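Local coordinates for RimK domain protein ATP-grasp (Sphaerobacter thermophilus, PDB 5I47) that probably binds ATP and a metal ion and may act as an ATP-grasp ligase that joins a carboxylate to an amine, as in the RimK and LysX families, at residues B[127-131]-B[142-148]; B[115-119]-B[151-155]; B[5-11]-B[52-58]; B[15-21]-B[255-261]. One frame throughout, in Å; residues are numbered along the deposited sequence.

Contact 1 of 4, residues B[127-131]-B[142-148]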
loop_
_atom_site.group_PDB
_atom_site.type_symbol
_atom_site.label_atom_id
_atom_site.label_comp_id
_atom_site.label_asym_id
_atom_site.label_seq_id
_atom_site.Cartn_x
_atom_site.Cartn_y
_atom_site.Cartn_z
ATOM N N TYR B 127 25.195 13.139 5.827
ATOM C CA TYR B 127 25.132 13.291 4.374
ATOM C C TYR B 127 26.179 12.438 3.654
ATOM O O TYR B 127 27.261 12.207 4.191
ATOM C CB TYR B 127 25.309 14.757 3.993
ATOM C CG TYR B 127 24.205 15.652 4.491
ATOM C CD1 TYR B 127 23.001 15.745 3.804
ATOM C CD2 TYR B 127 24.366 16.408 5.644
ATOM C CE1 TYR B 127 21.986 16.565 4.255
ATOM C CE2 TYR B 127 23.356 17.235 6.103
ATOM C CZ TYR B 127 22.171 17.313 5.402
ATOM O OH TYR B 127 21.159 18.127 5.857
ATOM N N PRO B 128 25.863 11.970 2.429
ATOM C CA PRO B 128 24.585 12.173 1.742
ATOM C C PRO B 128 23.568 11.083 2.062
ATOM O O PRO B 128 23.931 10.041 2.611
ATOM C CB PRO B 128 24.982 12.130 0.268
ATOM C CG PRO B 128 26.089 11.124 0.241
ATOM C CD PRO B 128 26.832 11.272 1.563
ATOM N N VAL B 129 22.302 11.338 1.726
ATOM C CA VAL B 129 21.214 10.379 1.887
ATOM C C VAL B 129 20.282 10.506 0.688
ATOM O O VAL B 129 20.384 11.438 -0.112
ATOM C CB VAL B 129 20.424 10.593 3.198
ATOM C CG1 VAL B 129 21.317 10.395 4.409
ATOM C CG2 VAL B 129 19.792 11.975 3.217
ATOM N N VAL B 130 19.362 9.552 0.569
ATOM C CA VAL B 130 18.311 9.588 -0.442
ATOM C C VAL B 130 16.960 9.481 0.251
ATOM O O VAL B 130 16.813 8.755 1.240
ATOM C CB VAL B 130 18.474 8.468 -1.491
ATOM C CG1 VAL B 130 19.656 8.751 -2.391
ATOM C CG2 VAL B 130 18.639 7.121 -0.814
ATOM N N LEU B 131 15.980 10.222 -0.258
ATOM C CA LEU B 131 14.604 10.142 0.212
ATOM C C LEU B 131 13.812 9.248 -0.729
ATOM O O LEU B 131 13.792 9.479 -1.941
ATOM C CB LEU B 131 13.948 11.523 0.286
ATOM C CG LEU B 131 14.544 12.590 1.205
ATOM C CD1 LEU B 131 13.606 13.776 1.285
ATOM C CD2 LEU B 131 14.817 12.032 2.584
ATOM N N VAL B 142 13.202 8.973 -6.522
ATOM C CA VAL B 142 14.234 8.972 -5.492
ATOM C C VAL B 142 15.007 10.281 -5.545
ATOM O O VAL B 142 15.357 10.775 -6.623
ATOM C CB VAL B 142 15.161 7.759 -5.669
ATOM C CG1 VAL B 142 16.184 7.698 -4.545
ATOM C CG2 VAL B 142 14.340 6.478 -5.720
ATOM N N ALA B 143 15.270 10.857 -4.373
ATOM C CA ALA B 143 15.780 12.220 -4.259
ATOM C C ALA B 143 17.107 12.217 -3.508
ATOM O O ALA B 143 17.147 11.907 -2.314
ATOM C CB ALA B 143 14.758 13.113 -3.557
ATOM N N LEU B 144 18.185 12.582 -4.199
ATOM C CA LEU B 144 19.500 12.648 -3.575
ATOM C C LEU B 144 19.651 13.945 -2.789
ATOM O O LEU B 144 19.254 15.018 -3.251
ATOM C CB LEU B 144 20.600 12.535 -4.630
ATOM C CG LEU B 144 22.049 12.693 -4.154
ATOM C CD1 LEU B 144 22.415 11.641 -3.119
ATOM C CD2 LEU B 144 23.012 12.645 -5.335
ATOM N N VAL B 145 20.223 13.835 -1.591
ATOM C CA VAL B 145 20.351 14.951 -0.655
ATOM C C VAL B 145 21.811 14.999 -0.220
ATOM O O VAL B 145 22.244 14.190 0.608
ATOM C CB VAL B 145 19.420 14.806 0.556
ATOM C CG1 VAL B 145 19.634 15.944 1.539
ATOM C CG2 VAL B 145 17.972 14.754 0.108
ATOM N N GLU B 146 22.573 15.949 -0.763
ATOM C CA GLU B 146 23.987 16.051 -0.425
ATOM C C GLU B 146 24.244 16.925 0.795
ATOM O O GLU B 146 25.230 16.702 1.507
ATOM C CB GLU B 146 24.784 16.603 -1.611
ATOM C CG GLU B 146 24.362 16.071 -2.969
ATOM C CD GLU B 146 23.321 16.950 -3.637
ATOM O OE1 GLU B 146 22.460 17.506 -2.921
ATOM O OE2 GLU B 146 23.370 17.095 -4.878
ATOM N N ASP B 147 23.387 17.910 1.053
ATOM C CA ASP B 147 23.599 18.846 2.148
ATOM C C ASP B 147 22.250 19.401 2.590
ATOM O O ASP B 147 21.205 19.081 2.014
ATOM C CB ASP B 147 24.553 19.963 1.728
ATOM C CG ASP B 147 24.106 20.644 0.459
ATOM O OD1 ASP B 147 23.181 21.476 0.527
ATOM O OD2 ASP B 147 24.665 20.341 -0.615
ATOM N N GLN B 148 22.283 20.260 3.615
ATOM C CA GLN B 148 21.043 20.763 4.200
ATOM C C GLN B 148 20.240 21.599 3.210
ATOM O O GLN B 148 19.005 21.569 3.240
ATOM C CB GLN B 148 21.337 21.578 5.460
ATOM C CG GLN B 148 20.079 22.063 6.174
ATOM C CD GLN B 148 20.377 22.836 7.444
ATOM O OE1 GLN B 148 20.911 22.286 8.408
ATOM N NE2 GLN B 148 20.035 24.121 7.448
#

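Contact 2 of 4, residues B[115-119]-B[151-155]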
loop_
_atom_site.group_PDB
_atom_site.type_symbol
_atom_site.label_atom_id
_atom_site.label_comp_id
_atom_site.label_asym_id
_atom_site.label_seq_id
_atom_site.Cartn_x
_atom_site.Cartn_y
_atom_site.Cartn_z
ATOM N N GLU B 115 8.545 15.887 8.910
ATOM C CA GLU B 115 9.687 16.711 8.519
ATOM C C GLU B 115 10.785 16.683 9.576
ATOM O O GLU B 115 11.970 16.543 9.253
ATOM C CB GLU B 115 9.235 18.149 8.260
ATOM C CG GLU B 115 10.385 19.148 8.223
ATOM C CD GLU B 115 9.920 20.584 8.075
ATOM O OE1 GLU B 115 8.699 20.805 7.927
ATOM O OE2 GLU B 115 10.780 21.492 8.106
ATOM N N GLU B 116 10.410 16.828 10.847
ATOM C CA GLU B 116 11.403 16.817 11.917
ATOM C C GLU B 116 12.154 15.492 11.956
ATOM O O GLU B 116 13.387 15.471 12.076
ATOM C CB GLU B 116 10.720 17.096 13.255
ATOM C CG GLU B 116 11.648 17.126 14.451
ATOM C CD GLU B 116 10.971 17.702 15.677
ATOM O OE1 GLU B 116 10.003 18.475 15.509
ATOM O OE2 GLU B 116 11.399 17.379 16.805
ATOM N N ALA B 117 11.428 14.375 11.842
ATOM C CA ALA B 117 12.067 13.063 11.828
ATOM C C ALA B 117 13.043 12.928 10.666
ATOM O O ALA B 117 14.098 12.297 10.807
ATOM C CB ALA B 117 11.008 11.969 11.755
ATOM N N ILE B 118 12.704 13.501 9.507
ATOM C CA ILE B 118 13.596 13.431 8.351
ATOM C C ILE B 118 14.935 14.077 8.678
ATOM O O ILE B 118 16.000 13.503 8.421
ATOM C CB ILE B 118 12.943 14.085 7.121
ATOM C CG1 ILE B 118 11.804 13.210 6.596
ATOM C CG2 ILE B 118 13.982 14.342 6.030
ATOM C CD1 ILE B 118 11.061 13.820 5.428
ATOM N N PHE B 119 14.901 15.273 9.267
ATOM C CA PHE B 119 16.150 15.926 9.645
ATOM C C PHE B 119 16.810 15.225 10.827
ATOM O O PHE B 119 18.041 15.250 10.951
ATOM C CB PHE B 119 15.902 17.405 9.947
ATOM C CG PHE B 119 15.488 18.205 8.741
ATOM C CD1 PHE B 119 16.356 18.372 7.675
ATOM C CD2 PHE B 119 14.235 18.790 8.674
ATOM C CE1 PHE B 119 15.983 19.107 6.560
ATOM C CE2 PHE B 119 13.854 19.525 7.562
ATOM C CZ PHE B 119 14.733 19.683 6.503
ATOM N N ALA B 151 18.355 19.274 1.411
ATOM C CA ALA B 151 17.329 18.714 2.286
ATOM C C ALA B 151 16.140 19.659 2.412
ATOM O O ALA B 151 14.988 19.253 2.221
ATOM C CB ALA B 151 17.925 18.401 3.659
ATOM N N GLU B 152 16.404 20.930 2.726
ATOM C CA GLU B 152 15.332 21.908 2.861
ATOM C C GLU B 152 14.561 22.104 1.563
ATOM O O GLU B 152 13.412 22.556 1.601
ATOM C CB GLU B 152 15.898 23.248 3.336
ATOM C CG GLU B 152 16.551 23.194 4.711
ATOM C CD GLU B 152 17.191 24.514 5.115
ATOM O OE1 GLU B 152 17.531 25.321 4.219
ATOM O OE2 GLU B 152 17.351 24.745 6.333
ATOM N N ALA B 153 15.160 21.769 0.421
ATOM C CA ALA B 153 14.492 21.966 -0.859
ATOM C C ALA B 153 13.464 20.872 -1.123
ATOM O O ALA B 153 12.316 21.160 -1.478
ATOM C CB ALA B 153 15.526 22.018 -1.986
ATOM N N ILE B 154 13.860 19.609 -0.954
ATOM C CA ILE B 154 12.947 18.510 -1.246
ATOM C C ILE B 154 11.859 18.426 -0.186
ATOM O O ILE B 154 10.698 18.134 -0.495
ATOM C CB ILE B 154 13.727 17.191 -1.376
ATOM C CG1 ILE B 154 14.866 17.371 -2.382
ATOM C CG2 ILE B 154 12.803 16.075 -1.823
ATOM C CD1 ILE B 154 15.877 16.256 -2.385
ATOM N N VAL B 155 12.209 18.690 1.075
ATOM C CA VAL B 155 11.203 18.702 2.136
ATOM C C VAL B 155 10.181 19.803 1.882
ATOM O O VAL B 155 8.981 19.627 2.126
ATOM C CB VAL B 155 11.876 18.854 3.514
ATOM C CG1 VAL B 155 10.836 19.060 4.596
ATOM C CG2 VAL B 155 12.725 17.632 3.829
#

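Contact 3 of 4, residues B[5-11]-B[52-58]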
loop_
_atom_site.group_PDB
_atom_site.type_symbol
_atom_site.label_atom_id
_atom_site.label_comp_id
_atom_site.label_asym_id
_atom_site.label_seq_id
_atom_site.Cartn_x
_atom_site.Cartn_y
_atom_site.Cartn_z
ATOM N N ALA B 5 -5.295 -21.485 -26.127
ATOM C CA ALA B 5 -4.608 -21.041 -24.917
ATOM C C ALA B 5 -3.737 -19.823 -25.205
ATOM O O ALA B 5 -2.866 -19.863 -26.076
ATOM C CB ALA B 5 -3.771 -22.166 -24.338
ATOM N N ARG B 6 -3.971 -18.741 -24.464
ATOM C CA ARG B 6 -3.301 -17.471 -24.697
ATOM C C ARG B 6 -2.645 -16.981 -23.412
ATOM O O ARG B 6 -2.884 -17.506 -22.322
ATOM C CB ARG B 6 -4.283 -16.418 -25.223
ATOM C CG ARG B 6 -5.119 -16.876 -26.408
ATOM C CD ARG B 6 -6.026 -15.755 -26.875
ATOM N NE ARG B 6 -6.988 -15.373 -25.845
ATOM C CZ ARG B 6 -7.463 -14.141 -25.691
ATOM N NH1 ARG B 6 -8.337 -13.881 -24.728
ATOM N NH2 ARG B 6 -7.052 -13.165 -26.492
ATOM N N VAL B 7 -1.813 -15.952 -23.554
ATOM C CA VAL B 7 -1.077 -15.360 -22.443
ATOM C C VAL B 7 -1.203 -13.845 -22.537
ATOM O O VAL B 7 -0.986 -13.266 -23.608
ATOM C CB VAL B 7 0.405 -15.784 -22.452
ATOM C CG1 VAL B 7 1.226 -14.889 -21.541
ATOM C CG2 VAL B 7 0.541 -17.240 -22.032
ATOM N N ALA B 8 -1.551 -13.205 -21.421
ATOM C CA ALA B 8 -1.743 -11.760 -21.381
ATOM C C ALA B 8 -0.434 -11.058 -21.038
ATOM O O ALA B 8 0.240 -11.425 -20.070
ATOM C CB ALA B 8 -2.820 -11.391 -20.363
ATOM N N LEU B 9 -0.082 -10.047 -21.836
ATOM C CA LEU B 9 1.087 -9.195 -21.600
ATOM C C LEU B 9 0.571 -7.850 -21.093
ATOM O O LEU B 9 0.219 -6.966 -21.875
ATOM C CB LEU B 9 1.931 -9.021 -22.865
ATOM C CG LEU B 9 2.616 -10.219 -23.528
ATOM C CD1 LEU B 9 3.389 -9.751 -24.761
ATOM C CD2 LEU B 9 3.537 -10.948 -22.556
ATOM N N LEU B 10 0.527 -7.703 -19.769
ATOM C CA LEU B 10 0.029 -6.487 -19.140
ATOM C C LEU B 10 0.976 -5.329 -19.415
ATOM O O LEU B 10 1.956 -5.126 -18.690
ATOM C CB LEU B 10 -0.145 -6.692 -17.633
ATOM C CG LEU B 10 -1.105 -7.810 -17.231
ATOM C CD1 LEU B 10 -1.175 -7.960 -15.715
ATOM C CD2 LEU B 10 -2.480 -7.537 -17.812
ATOM N N ALA B 11 0.696 -4.572 -20.470
ATOM C CA ALA B 11 1.552 -3.471 -20.875
ATOM C C ALA B 11 0.700 -2.462 -21.623
ATOM O O ALA B 11 -0.446 -2.734 -21.987
ATOM C CB ALA B 11 2.722 -3.956 -21.739
ATOM N N PHE B 52 -7.377 -16.267 -20.465
ATOM C CA PHE B 52 -5.926 -16.370 -20.454
ATOM C C PHE B 52 -5.510 -17.437 -19.457
ATOM O O PHE B 52 -6.099 -17.552 -18.379
ATOM C CB PHE B 52 -5.258 -15.042 -20.083
ATOM C CG PHE B 52 -5.534 -13.932 -21.049
ATOM C CD1 PHE B 52 -4.810 -13.823 -22.222
ATOM C CD2 PHE B 52 -6.517 -12.996 -20.782
ATOM C CE1 PHE B 52 -5.063 -12.802 -23.112
ATOM C CE2 PHE B 52 -6.773 -11.975 -21.665
ATOM C CZ PHE B 52 -6.045 -11.877 -22.832
ATOM N N VAL B 53 -4.482 -18.204 -19.821
ATOM C CA VAL B 53 -3.922 -19.169 -18.885
ATOM C C VAL B 53 -2.928 -18.519 -17.933
ATOM O O VAL B 53 -2.619 -19.098 -16.882
ATOM C CB VAL B 53 -3.258 -20.328 -19.645
ATOM C CG1 VAL B 53 -4.211 -20.867 -20.700
ATOM C CG2 VAL B 53 -1.952 -19.873 -20.278
ATOM N N ALA B 54 -2.432 -17.330 -18.262
ATOM C CA ALA B 54 -1.486 -16.615 -17.417
ATOM C C ALA B 54 -1.422 -15.165 -17.872
ATOM O O ALA B 54 -1.782 -14.834 -19.006
ATOM C CB ALA B 54 -0.096 -17.256 -17.463
ATOM N N ALA B 55 -0.967 -14.301 -16.965
ATOM C CA ALA B 55 -0.700 -12.903 -17.264
ATOM C C ALA B 55 0.722 -12.573 -16.839
ATOM O O ALA B 55 1.209 -13.082 -15.825
ATOM C CB ALA B 55 -1.688 -11.970 -16.559
ATOM N N LEU B 56 1.391 -11.733 -17.623
ATOM C CA LEU B 56 2.764 -11.330 -17.338
ATOM C C LEU B 56 2.805 -9.810 -17.283
ATOM O O LEU B 56 2.617 -9.144 -18.307
ATOM C CB LEU B 56 3.728 -11.878 -18.389
ATOM C CG LEU B 56 5.197 -11.456 -18.308
ATOM C CD1 LEU B 56 5.810 -11.853 -16.978
ATOM C CD2 LEU B 56 5.973 -12.072 -19.459
ATOM N N ASP B 57 3.034 -9.261 -16.094
ATOM C CA ASP B 57 3.050 -7.812 -15.926
ATOM C C ASP B 57 4.350 -7.260 -16.490
ATOM O O ASP B 57 5.433 -7.527 -15.956
ATOM C CB ASP B 57 2.885 -7.442 -14.455
ATOM C CG ASP B 57 2.531 -5.980 -14.258
ATOM O OD1 ASP B 57 2.969 -5.138 -15.066
ATOM O OD2 ASP B 57 1.810 -5.671 -13.292
ATOM N N ARG B 58 4.242 -6.487 -17.570
ATOM C CA ARG B 58 5.385 -5.883 -18.236
ATOM C C ARG B 58 5.550 -4.412 -17.879
ATOM O O ARG B 58 6.264 -3.684 -18.578
ATOM C CB ARG B 58 5.255 -6.049 -19.752
ATOM C CG ARG B 58 5.189 -7.494 -20.214
ATOM C CD ARG B 58 6.541 -8.165 -20.089
ATOM N NE ARG B 58 7.591 -7.320 -20.642
ATOM C CZ ARG B 58 8.651 -6.898 -19.963
ATOM N NH1 ARG B 58 8.822 -7.263 -18.701
ATOM N NH2 ARG B 58 9.550 -6.121 -20.553
#

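Contact 4 of 4, residues B[15-21]-B[255-261]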
loop_
_atom_site.group_PDB
_atom_site.type_symbol
_atom_site.label_atom_id
_atom_site.label_comp_id
_atom_site.label_asym_id
_atom_site.label_seq_id
_atom_site.Cartn_x
_atom_site.Cartn_y
_atom_site.Cartn_z
ATOM N N ARG B 15 6.936 -3.095 -27.022
ATOM C CA ARG B 15 8.286 -2.668 -27.334
ATOM C C ARG B 15 9.118 -3.899 -27.702
ATOM O O ARG B 15 8.566 -4.981 -27.956
ATOM C CB ARG B 15 8.870 -1.891 -26.154
ATOM C CG ARG B 15 8.176 -0.577 -25.850
ATOM C CD ARG B 15 8.637 -0.038 -24.506
ATOM N NE ARG B 15 8.591 -1.072 -23.471
ATOM C CZ ARG B 15 9.664 -1.628 -22.909
ATOM N NH1 ARG B 15 10.881 -1.243 -23.268
ATOM N NH2 ARG B 15 9.517 -2.565 -21.981
ATOM N N VAL B 16 10.443 -3.736 -27.713
ATOM C CA VAL B 16 11.334 -4.811 -28.149
ATOM C C VAL B 16 11.185 -6.032 -27.248
ATOM O O VAL B 16 11.078 -7.167 -27.725
ATOM C CB VAL B 16 12.790 -4.315 -28.195
ATOM C CG1 VAL B 16 13.753 -5.488 -28.256
ATOM C CG2 VAL B 16 13.000 -3.406 -29.398
ATOM N N GLU B 17 11.179 -5.819 -25.930
ATOM C CA GLU B 17 11.038 -6.944 -25.008
ATOM C C GLU B 17 9.706 -7.657 -25.204
ATOM O O GLU B 17 9.633 -8.888 -25.110
ATOM C CB GLU B 17 11.183 -6.465 -23.563
ATOM C CG GLU B 17 12.598 -6.054 -23.171
ATOM C CD GLU B 17 12.886 -4.592 -23.463
ATOM O OE1 GLU B 17 12.036 -3.933 -24.104
ATOM O OE2 GLU B 17 13.960 -4.103 -23.045
ATOM N N GLU B 18 8.645 -6.902 -25.501
ATOM C CA GLU B 18 7.324 -7.508 -25.643
ATOM C C GLU B 18 7.241 -8.400 -26.878
ATOM O O GLU B 18 6.606 -9.460 -26.840
ATOM C CB GLU B 18 6.248 -6.422 -25.684
ATOM C CG GLU B 18 5.796 -5.939 -24.311
ATOM C CD GLU B 18 6.880 -5.180 -23.568
ATOM O OE1 GLU B 18 7.380 -4.173 -24.112
ATOM O OE2 GLU B 18 7.241 -5.597 -22.446
ATOM N N ARG B 19 7.875 -8.001 -27.980
ATOM C CA ARG B 19 7.810 -8.835 -29.176
ATOM C C ARG B 19 8.697 -10.070 -29.065
ATOM O O ARG B 19 8.337 -11.131 -29.588
ATOM C CB ARG B 19 8.177 -8.017 -30.419
ATOM C CG ARG B 19 9.587 -7.466 -30.434
ATOM C CD ARG B 19 9.709 -6.337 -31.441
ATOM N NE ARG B 19 8.576 -5.422 -31.337
ATOM C CZ ARG B 19 8.641 -4.117 -31.581
ATOM N NH1 ARG B 19 9.793 -3.562 -31.937
ATOM N NH2 ARG B 19 7.553 -3.364 -31.461
ATOM N N LEU B 20 9.848 -9.957 -28.392
ATOM C CA LEU B 20 10.655 -11.137 -28.094
ATOM C C LEU B 20 9.853 -12.163 -27.307
ATOM O O LEU B 20 9.952 -13.372 -27.557
ATOM C CB LEU B 20 11.908 -10.743 -27.312
ATOM C CG LEU B 20 12.953 -9.891 -28.024
ATOM C CD1 LEU B 20 14.102 -9.558 -27.080
ATOM C CD2 LEU B 20 13.460 -10.615 -29.259
ATOM N N LEU B 21 9.051 -11.698 -26.344
ATOM C CA LEU B 21 8.209 -12.609 -25.579
ATOM C C LEU B 21 7.107 -13.212 -26.438
ATOM O O LEU B 21 6.736 -14.374 -26.238
ATOM C CB LEU B 21 7.618 -11.879 -24.372
ATOM C CG LEU B 21 8.608 -11.632 -23.231
ATOM C CD1 LEU B 21 8.224 -10.399 -22.434
ATOM C CD2 LEU B 21 8.688 -12.851 -22.326
ATOM N N VAL B 255 11.690 -5.043 -16.605
ATOM C CA VAL B 255 11.094 -4.343 -17.739
ATOM C C VAL B 255 12.053 -4.288 -18.919
ATOM O O VAL B 255 11.665 -4.548 -20.060
ATOM C CB VAL B 255 10.647 -2.930 -17.311
ATOM C CG1 VAL B 255 10.151 -2.147 -18.511
ATOM C CG2 VAL B 255 9.560 -3.013 -16.248
ATOM N N ASP B 256 13.317 -3.957 -18.662
ATOM C CA ASP B 256 14.336 -3.854 -19.701
ATOM C C ASP B 256 15.251 -5.071 -19.621
ATOM O O ASP B 256 16.096 -5.159 -18.725
ATOM C CB ASP B 256 15.149 -2.569 -19.549
ATOM C CG ASP B 256 14.297 -1.380 -19.165
ATOM O OD1 ASP B 256 13.218 -1.194 -19.770
ATOM O OD2 ASP B 256 14.707 -0.631 -18.251
ATOM N N PHE B 257 15.085 -6.009 -20.551
ATOM C CA PHE B 257 16.085 -7.046 -20.779
ATOM C C PHE B 257 16.581 -7.005 -22.220
ATOM O O PHE B 257 16.959 -8.030 -22.793
ATOM C CB PHE B 257 15.558 -8.432 -20.403
ATOM C CG PHE B 257 14.287 -8.832 -21.101
ATOM C CD1 PHE B 257 14.325 -9.534 -22.295
ATOM C CD2 PHE B 257 13.054 -8.552 -20.535
ATOM C CE1 PHE B 257 13.157 -9.925 -22.924
ATOM C CE2 PHE B 257 11.882 -8.936 -21.161
ATOM C CZ PHE B 257 11.934 -9.625 -22.355
ATOM N N ARG B 258 16.591 -5.802 -22.802
ATOM C CA ARG B 258 17.070 -5.608 -24.167
ATOM C C ARG B 258 18.554 -5.930 -24.281
ATOM O O ARG B 258 18.967 -6.739 -25.119
ATOM C CB ARG B 258 16.805 -4.164 -24.593
ATOM C CG ARG B 258 16.393 -3.969 -26.036
ATOM C CD ARG B 258 16.233 -2.485 -26.337
ATOM N NE ARG B 258 15.347 -1.825 -25.381
ATOM C CZ ARG B 258 14.151 -1.328 -25.683
ATOM N NH1 ARG B 258 13.691 -1.401 -26.923
ATOM N NH2 ARG B 258 13.418 -0.746 -24.746
ATOM N N SER B 259 19.372 -5.294 -23.436
ATOM C CA SER B 259 20.820 -5.460 -23.517
ATOM C C SER B 259 21.233 -6.908 -23.292
ATOM O O SER B 259 22.112 -7.425 -23.992
ATOM C CB SER B 259 21.501 -4.546 -22.497
ATOM O OG SER B 259 22.875 -4.869 -22.357
ATOM N N LEU B 260 20.613 -7.580 -22.320
ATOM C CA LEU B 260 21.011 -8.948 -22.007
ATOM C C LEU B 260 20.623 -9.907 -23.127
ATOM O O LEU B 260 21.380 -10.829 -23.447
ATOM C CB LEU B 260 20.395 -9.384 -20.678
ATOM C CG LEU B 260 21.024 -10.628 -20.048
ATOM C CD1 LEU B 260 22.510 -10.410 -19.804
ATOM C CD2 LEU B 260 20.316 -11.004 -18.754
ATOM N N SER B 261 19.452 -9.704 -23.737
ATOM C CA SER B 261 19.077 -10.486 -24.911
ATOM C C SER B 261 20.031 -10.264 -26.074
ATOM O O SER B 261 20.181 -11.150 -26.923
ATOM C CB SER B 261 17.652 -10.146 -25.345
ATOM O OG SER B 261 16.698 -10.888 -24.611
#

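Contact 1 of 4, residues B[127-131]-B[142-148]
Tyr127, two residues ahead of the first strand of an antiparallel beta hairpin (129-133 paired with 143-145) in the ATP-grasp domain, lays its ring against the backbone that leads out of the second strand. CA of Asp147 sits over one ring face, 3.7 Å from the centroid, a CH-pi contact displaced toward the rim. Val145 O lies in the ring plane at the edge, while CE1 touches Val145 CG1 at 3.6 Å. With CG anti to the carbonyl carbon (chi1 -64°), the ring extends along the 145-148 backbone until its hydroxyl reaches CA and CB of Gln148. Pro128, joined to Tyr127 by a cis peptide bond, rests CB near Val145 O and, more loosely, near Leu144 CD1. Val129 forms the first hydrogen-bonded pair: its N donates to Val145 O at 3.1 Å, and its O receives Val145 N at 2.8 Å, nearly along the C=O axis. Both valine side chains point the same way, side by side, onto the face where Ile122 and Ala151 of the flanking helices pack. Val130 pairs with Leu144 without hydrogen bonds and shares the other face with it; its CB meets Val142 CG1 at 3.9 Å, and its CA makes a C-H...O contact with Ala143 O. Leu131 completes the pairing with Ala143. Its N gives a fairly straight bond (163°) to Ala143 O, and its O accepts the bond from Ala143 N in the carbonyl plane. Beyond the backbone, Leu131 CG meets one branch of Val145, CG2, at 4.2 Å.

Contact 2 of 4, residues B[115-119]-B[151-155]
The ring of Phe119 presents its edge to Ala151, whose CB lies near the ring plane 3.6 Å from CE1, with the backbone N of Glu152 also at that edge. Val155 CG2 approaches obliquely, 3.9 Å from CZ. This is antiparallel packing of two helices, 115-125 and 148-160, on the same side of the antiparallel sheet in the ATP-grasp domain. The short segments run at 152° with axes 11.4 Å apart, a wide spacing bridged mainly by side chains. Phe119 spans much of it: CG is anti to the carbonyl carbon (chi1 -66°), which carries the ring's far end toward the opposite helix. Val155 fills the other part with two branches. CG1 meets the aliphatic chain of Glu115, 3.7 Å from CG, the two side chains crossing at about a right angle, whereas CG2 faces Ile118 CG2 tip to tip. Cutting Val155 back to an alanine removes both branches and is likely to leave a gap between Glu115, Ile118 and the Phe119 ring, whose CZ would lose a neighbour. Beneath, Ile118 touches Val167 and Val169, and Ala151 touches Val145. On the outer side, Glu152 sets its CG 4.3 Å from Phe119 CZ.

Contact 3 of 4, residues B[5-11]-B[52-58]
Strands 6-10 and 54-57 run parallel at 22°, their axes 4.7 Å apart, as the central pair of a four-stranded Rossmann-like sheet in the preATP-grasp domain. The backbone bonds alternate between the two segments: Val53 N to Arg6 O, Ala8 N to Ala54 O, Leu56 N to Ala8 O, Leu10 N to Leu56 O and Arg58 N to Leu10 O. Ala8 N points almost straight at its acceptor (175°), whereas Leu10 N approaches Leu56 O from above the carbonyl plane. At the N-terminal end, the Phe52 ring is held between two groups. Ala8 CB lies over the centre of one face, 3.7 Å from the centroid; the Arg6 guanidinium stacks on the opposite face, its plane turned 24° from the ring and its CZ 4.3 Å from the centroid, an off-centre cation-pi contact. A bend at chi3 folds the arginine chain back over the ring. Ala8 CB also meets Ala55 CB at 4.0 Å, and Leu10 CD1 packs on Ala55 CB. The other face carries Leu9 and Leu56, side by side with their CD2 atoms 4.1 Å apart. Strand 31-35 bonds to the far edge of 6-10. Helix 63-74 packs on Leu10, where Arg65 also makes a salt bridge with Asp57, while helix 16-27 covers Val7 and Leu9 and supplies Glu18 as salt-bridge partner of Arg58.

Contact 4 of 4, residues B[15-21]-B[255-261]
A salt-bridge network of Arg15, Glu17, Glu18 and Arg258 lies where the start of helix 16-27 meets the start of helix 258-262. Glu17 OE1 joins its two arginines: it is 3.0 Å from Arg15 NH1, and it lies 3.5 Å from Arg258 NH2, over the guanidinium face, so this second bridge is one of charge without a directed N-H. The arginine nitrogens Arg15 NH1 and Arg258 NH2 come within 3.0 Å of each other, and the Glu17 carboxylate beside both probably offsets their charges. Arg15 NH2 adds a weak hydrogen bond to Val255 O, which lies at the edge in the guanidinium plane. The contact joins the Rossmann-like preATP-grasp domain to the ATP-grasp domain, and Phe257, the N-cap residue of the second helix, forms its apolar part. Glu17 CG sits over the centre of the ring, 3.5 Å from the centroid, while Leu21 CD1 meets the edge at CZ, 3.8 Å away. Because chi1 is 56°, CG lies between the backbone N and the carbonyl carbon, and the ring slides beneath the glutamate chain. A serine at Phe257 would probably open a gap under Glu17 and Leu21 and leave the carboxylate arm freer to swing. Across the outer side, the Arg258 chain crosses Val16 at about a right angle, and Leu20 CD1 touches Ser261 OG at 3.8 Å.

In the fold
From the N terminus, strand 6-10 enters contact 3, helix 16-27 follows with the first half of contact 4, and contact 3 closes when the chain returns at 52-58. Contact 4 stays open until 255-261, so contacts 3 and 4 cross; they touch through Arg58, whose NH2 probably hydrogen-bonds Val255 O, tying the preATP-grasp sheet to the ATP-grasp side. Within the long loop of contact 4, helix 115-125 begins contact 2, and the hairpin of contact 1 forms and closes before 151-155 completes contact 2. Contacts 1 and 2 thus nest and pack together, Ala143 against Ile154, as sheet and covering helices, their centres about 39 and 42 Å from that of contact 3.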